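Local coordinates for DUF5636 domain-containing protein (Legionella pneumophila subsp. pneumophila str. Philadelphia 1, PDB 4RD8) that is of unknown function but has a mainly helical fold, without strands, and belongs to the DUF5636 family, at residues 45-59 with 201-213. The protein carries 3 engineered substitutions. Residues are numbered along the deposited sequence; the frame is centred on the assembly and turned at random. Where two conformers were deposited one is given.
Sequences NEQLIELNEQLTMRL and HIQNDEDQIFPVL
The end of helix 195-204, the type I turn Asp205-Gln208 and the start of helix 211-218 pack here on one side of the long helix 41-61. Asn52 of that helix meets the first turn of helix 211-218 with its side-chain amide. Its CG stands anti to the backbone N (chi1 179°), which carries OD1 to the start of the incoming helix. OD1 takes a nearly straight hydrogen bond from Leu213 N at 2.8 Å and a weak, bent one from Val212 N. Both N-H groups belong to the first turn of helix 211-218, after Phe210 at the N-cap position, and the start of this helix probably polarises the amide.

Two knobs-into-holes flank this grip. Val212 sits among Asn52, Leu55, Thr56 and Leu59, with its CG2 3.2 Å from Thr56 OG1. Leu213 fits among Leu48, Leu51, Asn52 and Leu55, and its CD2 lies 3.7 Å from Leu51 CD2.

At the other end, His201 NE2 donates to Asn45 OD1 at 2.9 Å, with an N-H...O angle of 172°. The bond uses a lone pair in the carbonyl plane, and ring and amide are nearly coplanar. Leu48 lies between the Asn45 and Asn52 bonds. Its CB touches Phe210 CD2 at 3.7 Å, while CD1 nears the His201 ring edge and CD2 reaches Ile202 CD1. Ile49 CG1 packs on Ile209 CB at 4.0 Å.

The Asp205 carboxylate accepts from the backbone just after the turn: OD1 from Ile209 N at 2.9 Å, OD2 from Phe210 N.

Around the contact, His201 stacks on Trp197 within helix 195-204. Leu48 also touches Leu137 of helix 130-144, and Leu51 and Leu59 touch helix 69-85. Helix 41-61 therefore packs against both of those helices as well as segment 201-213.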
loop_
_atom_site.group_PDB
_atom_site.type_symbol
_atom_site.label_atom_id
_atom_site.label_comp_id
_atom_site.label_asym_id
_atom_site.label_seq_id
_atom_site.Cartn_x
_atom_site.Cartn_y
_atom_site.Cartn_z
ATOM N N ASN A 45 12.226 3.660 -3.947
ATOM C CA ASN A 45 12.539 5.090 -3.995
ATOM C C ASN A 45 12.107 5.734 -5.308
ATOM O O ASN A 45 11.680 6.894 -5.333
ATOM C CB ASN A 45 14.037 5.344 -3.766
ATOM C CG ASN A 45 14.417 5.300 -2.299
ATOM O OD1 ASN A 45 13.549 5.381 -1.422
ATOM N ND2 ASN A 45 15.720 5.194 -2.019
ATOM N N GLU A 46 12.222 4.980 -6.398
ATOM C CA GLU A 46 11.858 5.498 -7.712
ATOM C C GLU A 46 10.374 5.865 -7.757
ATOM O O GLU A 46 10.012 6.916 -8.279
ATOM C CB GLU A 46 12.224 4.499 -8.815
ATOM C CG GLU A 46 13.732 4.256 -8.935
ATOM C CD GLU A 46 14.100 3.303 -10.057
ATOM O OE1 GLU A 46 13.213 2.558 -10.513
ATOM O OE2 GLU A 46 15.279 3.303 -10.487
ATOM N N GLN A 47 9.521 5.009 -7.201
ATOM C CA GLN A 47 8.093 5.320 -7.126
ATOM C C GLN A 47 7.757 6.379 -6.067
ATOM O O GLN A 47 6.794 7.124 -6.221
ATOM C CB GLN A 47 7.243 4.050 -6.952
ATOM C CG GLN A 47 6.990 3.300 -8.257
ATOM C CD GLN A 47 8.273 2.783 -8.889
ATOM O OE1 GLN A 47 9.018 2.033 -8.261
ATOM N NE2 GLN A 47 8.548 3.203 -10.124
ATOM N N LEU A 48 8.542 6.445 -4.993
ATOM C CA LEU A 48 8.357 7.504 -3.997
ATOM C C LEU A 48 8.701 8.871 -4.581
ATOM O O LEU A 48 8.011 9.863 -4.322
ATOM C CB LEU A 48 9.189 7.244 -2.730
ATOM C CG LEU A 48 8.702 6.133 -1.805
ATOM C CD1 LEU A 48 9.759 5.802 -0.761
ATOM C CD2 LEU A 48 7.414 6.563 -1.108
ATOM N N ILE A 49 9.774 8.919 -5.369
ATOM C CA ILE A 49 10.123 10.121 -6.115
ATOM C C ILE A 49 8.973 10.529 -7.045
ATOM O O ILE A 49 8.615 11.708 -7.118
ATOM C CB ILE A 49 11.431 9.920 -6.920
ATOM C CG1 ILE A 49 12.630 9.883 -5.966
ATOM C CG2 ILE A 49 11.609 11.028 -7.944
ATOM C CD1 ILE A 49 13.898 9.358 -6.590
ATOM N N GLU A 50 8.382 9.551 -7.728
ATOM C CA GLU A 50 7.288 9.819 -8.661
ATOM C C GLU A 50 6.066 10.341 -7.908
ATOM O O GLU A 50 5.428 11.305 -8.341
ATOM C CB GLU A 50 6.940 8.552 -9.460
ATOM C CG GLU A 50 5.723 8.676 -10.382
ATOM C CD GLU A 50 5.936 9.653 -11.532
ATOM O OE1 GLU A 50 7.088 9.805 -12.007
ATOM O OE2 GLU A 50 4.942 10.272 -11.971
ATOM N N LEU A 51 5.763 9.714 -6.774
ATOM C CA LEU A 51 4.627 10.121 -5.950
ATOM C C LEU A 51 4.858 11.538 -5.439
ATOM O O LEU A 51 3.947 12.375 -5.455
ATOM C CB LEU A 51 4.441 9.158 -4.779
ATOM C CG LEU A 51 3.238 9.430 -3.870
ATOM C CD1 LEU A 51 1.941 9.242 -4.635
ATOM C CD2 LEU A 51 3.281 8.522 -2.640
ATOM N N ASN A 52 6.092 11.805 -5.012
ATOM C CA ASN A 52 6.477 13.143 -4.567
ATOM C C ASN A 52 6.338 14.173 -5.670
ATOM O O ASN A 52 5.950 15.312 -5.419
ATOM C CB ASN A 52 7.917 13.157 -4.052
ATOM C CG ASN A 52 8.360 14.537 -3.602
ATOM O OD1 ASN A 52 8.102 14.948 -2.464
ATOM N ND2 ASN A 52 9.038 15.259 -4.490
ATOM N N GLU A 53 6.675 13.777 -6.893
ATOM C CA GLU A 53 6.627 14.702 -8.014
ATOM C C GLU A 53 5.188 15.006 -8.414
ATOM O O GLU A 53 4.851 16.148 -8.728
ATOM C CB GLU A 53 7.421 14.165 -9.202
ATOM C CG GLU A 53 7.549 15.168 -10.326
ATOM C CD GLU A 53 8.573 14.754 -11.359
ATOM O OE1 GLU A 53 8.229 13.936 -12.240
ATOM O OE2 GLU A 53 9.716 15.255 -11.291
ATOM N N GLN A 54 4.333 13.989 -8.388
ATOM C CA GLN A 54 2.928 14.196 -8.705
ATOM C C GLN A 54 2.252 15.092 -7.660
ATOM O O GLN A 54 1.476 15.982 -8.002
ATOM C CB GLN A 54 2.206 12.851 -8.867
ATOM C CG GLN A 54 2.719 12.034 -10.055
ATOM C CD GLN A 54 1.888 10.793 -10.318
ATOM O OE1 GLN A 54 0.747 10.691 -9.867
ATOM N NE2 GLN A 54 2.462 9.835 -11.044
ATOM N N LEU A 55 2.575 14.866 -6.392
ATOM C CA LEU A 55 2.073 15.700 -5.299
ATOM C C LEU A 55 2.565 17.149 -5.402
ATOM O O LEU A 55 1.780 18.095 -5.243
ATOM C CB LEU A 55 2.486 15.095 -3.954
ATOM C CG LEU A 55 2.088 15.819 -2.665
ATOM C CD1 LEU A 55 0.568 15.949 -2.571
ATOM C CD2 LEU A 55 2.648 15.078 -1.446
ATOM N N THR A 56 3.862 17.317 -5.663
ATOM C CA THR A 56 4.456 18.641 -5.849
ATOM C C THR A 56 3.742 19.397 -6.963
ATOM O O THR A 56 3.429 20.585 -6.830
ATOM C CB THR A 56 5.951 18.538 -6.215
ATOM O OG1 THR A 56 6.660 17.894 -5.149
ATOM C CG2 THR A 56 6.536 19.913 -6.455
HETATM N N MSE A 57 3.501 18.697 -8.066
HETATM C CA MSE A 57 2.772 19.238 -9.209
HETATM C C MSE A 57 1.388 19.710 -8.784
HETATM O O MSE A 57 0.932 20.793 -9.150
HETATM C CB MSE A 57 2.597 18.140 -10.257
HETATM C CG MSE A 57 3.292 18.392 -11.574
HETATM SE SE MSE A 57 2.479 17.281 -12.951
HETATM C CE MSE A 57 0.620 17.789 -12.681
ATOM N N ARG A 58 0.724 18.861 -8.011
ATOM C CA ARG A 58 -0.643 19.079 -7.564
ATOM C C ARG A 58 -0.776 20.312 -6.680
ATOM O O ARG A 58 -1.625 21.170 -6.927
ATOM C CB ARG A 58 -1.101 17.840 -6.802
ATOM C CG ARG A 58 -2.585 17.620 -6.758
ATOM C CD ARG A 58 -2.871 16.243 -6.179
ATOM N NE ARG A 58 -4.300 15.982 -6.063
ATOM C CZ ARG A 58 -4.997 15.249 -6.922
ATOM N NH1 ARG A 58 -4.398 14.693 -7.967
ATOM N NH2 ARG A 58 -6.294 15.070 -6.728
ATOM N N LEU A 59 0.076 20.401 -5.660
ATOM C CA LEU A 59 0.073 21.538 -4.739
ATOM C C LEU A 59 0.317 22.854 -5.462
ATOM O O LEU A 59 -0.384 23.843 -5.228
ATOM C CB LEU A 59 1.132 21.349 -3.651
ATOM C CG LEU A 59 1.000 20.142 -2.723
ATOM C CD1 LEU A 59 2.091 20.180 -1.665
ATOM C CD2 LEU A 59 -0.369 20.117 -2.075
ATOM N N HIS A 201 11.077 5.843 6.841
ATOM C CA HIS A 201 11.883 6.103 5.658
ATOM C C HIS A 201 11.434 7.398 4.974
ATOM O O HIS A 201 12.258 8.206 4.555
ATOM C CB HIS A 201 11.781 4.926 4.683
ATOM C CG HIS A 201 12.610 5.082 3.466
ATOM N ND1 HIS A 201 13.998 5.122 3.484
ATOM C CD2 HIS A 201 12.272 5.213 2.147
ATOM C CE1 HIS A 201 14.461 5.271 2.265
ATOM N NE2 HIS A 201 13.422 5.323 1.433
ATOM N N ILE A 202 10.120 7.591 4.882
ATOM C CA ILE A 202 9.561 8.767 4.221
ATOM C C ILE A 202 9.786 10.040 5.041
ATOM O O ILE A 202 10.246 11.055 4.511
ATOM C CB ILE A 202 8.054 8.579 3.924
ATOM C CG1 ILE A 202 7.858 7.556 2.800
ATOM C CG2 ILE A 202 7.416 9.901 3.546
ATOM C CD1 ILE A 202 6.403 7.095 2.623
ATOM N N GLN A 203 9.468 9.983 6.333
ATOM C CA GLN A 203 9.581 11.151 7.208
ATOM C C GLN A 203 11.020 11.599 7.431
ATOM O O GLN A 203 11.271 12.766 7.732
ATOM C CB GLN A 203 8.864 10.908 8.543
ATOM C CG GLN A 203 7.342 10.887 8.411
ATOM C CD GLN A 203 6.621 10.751 9.745
ATOM O OE1 GLN A 203 6.942 11.439 10.714
ATOM N NE2 GLN A 203 5.637 9.856 9.796
ATOM N N ASN A 204 11.966 10.681 7.271
ATOM C CA ASN A 204 13.370 11.039 7.407
ATOM C C ASN A 204 13.917 11.644 6.118
ATOM O O ASN A 204 14.612 12.658 6.158
ATOM C CB ASN A 204 14.199 9.835 7.851
ATOM C CG ASN A 204 13.943 9.458 9.304
ATOM O OD1 ASN A 204 13.439 10.267 10.088
ATOM N ND2 ASN A 204 14.295 8.229 9.669
ATOM N N ASP A 205 13.571 11.027 4.987
ATOM C CA ASP A 205 14.031 11.457 3.661
ATOM C C ASP A 205 15.507 11.849 3.666
ATOM O O ASP A 205 15.857 13.019 3.469
ATOM C CB ASP A 205 13.175 12.612 3.130
ATOM C CG ASP A 205 13.468 12.934 1.675
ATOM O OD1 ASP A 205 14.052 12.072 0.975
ATOM O OD2 ASP A 205 13.119 14.049 1.231
ATOM N N GLU A 206 16.367 10.866 3.905
ATOM C CA GLU A 206 17.775 11.141 4.181
ATOM C C GLU A 206 18.563 11.608 2.959
ATOM O O GLU A 206 19.574 12.298 3.096
ATOM C CB GLU A 206 18.439 9.921 4.825
ATOM C CG GLU A 206 17.907 9.594 6.217
ATOM C CD GLU A 206 18.377 8.242 6.725
ATOM O OE1 GLU A 206 19.235 7.620 6.062
ATOM O OE2 GLU A 206 17.882 7.798 7.785
ATOM N N ASP A 207 18.104 11.235 1.769
ATOM C CA ASP A 207 18.772 11.654 0.542
ATOM C C ASP A 207 18.072 12.868 -0.076
ATOM O O ASP A 207 18.443 13.317 -1.164
ATOM C CB ASP A 207 18.849 10.492 -0.460
ATOM C CG ASP A 207 19.494 9.242 0.134
ATOM O OD1 ASP A 207 20.454 9.378 0.924
ATOM O OD2 ASP A 207 19.036 8.126 -0.191
ATOM N N GLN A 208 17.076 13.397 0.638
ATOM C CA GLN A 208 16.301 14.557 0.187
ATOM C C GLN A 208 15.747 14.357 -1.223
ATOM O O GLN A 208 15.964 15.193 -2.103
ATOM C CB GLN A 208 17.145 15.848 0.233
ATOM C CG GLN A 208 17.299 16.481 1.615
ATOM C CD GLN A 208 18.615 16.127 2.276
ATOM O OE1 GLN A 208 19.173 15.059 2.027
ATOM N NE2 GLN A 208 19.123 17.024 3.121
ATOM N N ILE A 209 15.038 13.250 -1.433
ATOM C CA ILE A 209 14.482 12.920 -2.743
ATOM C C ILE A 209 12.950 12.916 -2.757
ATOM O O ILE A 209 12.328 12.757 -3.809
ATOM C CB ILE A 209 15.028 11.577 -3.276
ATOM C CG1 ILE A 209 14.842 10.471 -2.238
ATOM C CG2 ILE A 209 16.508 11.724 -3.650
ATOM C CD1 ILE A 209 15.131 9.069 -2.767
ATOM N N PHE A 210 12.344 13.079 -1.584
ATOM C CA PHE A 210 10.898 13.303 -1.518
ATOM C C PHE A 210 10.442 14.303 -0.447
ATOM O O PHE A 210 9.571 13.989 0.373
ATOM C CB PHE A 210 10.131 11.988 -1.401
ATOM C CG PHE A 210 10.832 10.931 -0.593
ATOM C CD1 PHE A 210 10.866 10.998 0.793
ATOM C CD2 PHE A 210 11.420 9.839 -1.224
ATOM C CE1 PHE A 210 11.499 10.007 1.538
ATOM C CE2 PHE A 210 12.052 8.843 -0.484
ATOM C CZ PHE A 210 12.091 8.929 0.897
ATOM N N PRO A 211 10.995 15.525 -0.489
ATOM C CA PRO A 211 10.770 16.524 0.563
ATOM C C PRO A 211 9.314 16.968 0.692
ATOM O O PRO A 211 8.885 17.294 1.801
ATOM C CB PRO A 211 11.639 17.699 0.116
ATOM C CG PRO A 211 11.722 17.563 -1.364
ATOM C CD PRO A 211 11.766 16.087 -1.615
ATOM N N VAL A 212 8.574 16.982 -0.415
ATOM C CA VAL A 212 7.180 17.413 -0.391
ATOM C C VAL A 212 6.280 16.351 0.223
ATOM O O VAL A 212 5.451 16.652 1.088
ATOM C CB VAL A 212 6.684 17.809 -1.793
ATOM C CG1 VAL A 212 5.206 18.146 -1.757
ATOM C CG2 VAL A 212 7.480 18.997 -2.308
ATOM N N LEU A 213 6.451 15.108 -0.218
ATOM C CA LEU A 213 5.726 13.986 0.358
ATOM C C LEU A 213 6.025 13.898 1.851
ATOM O O LEU A 213 5.140 13.625 2.660
ATOM C CB LEU A 213 6.111 12.684 -0.353
ATOM C CG LEU A 213 5.503 11.372 0.157
ATOM C CD1 LEU A 213 3.979 11.427 0.163
ATOM C CD2 LEU A 213 5.996 10.175 -0.663
#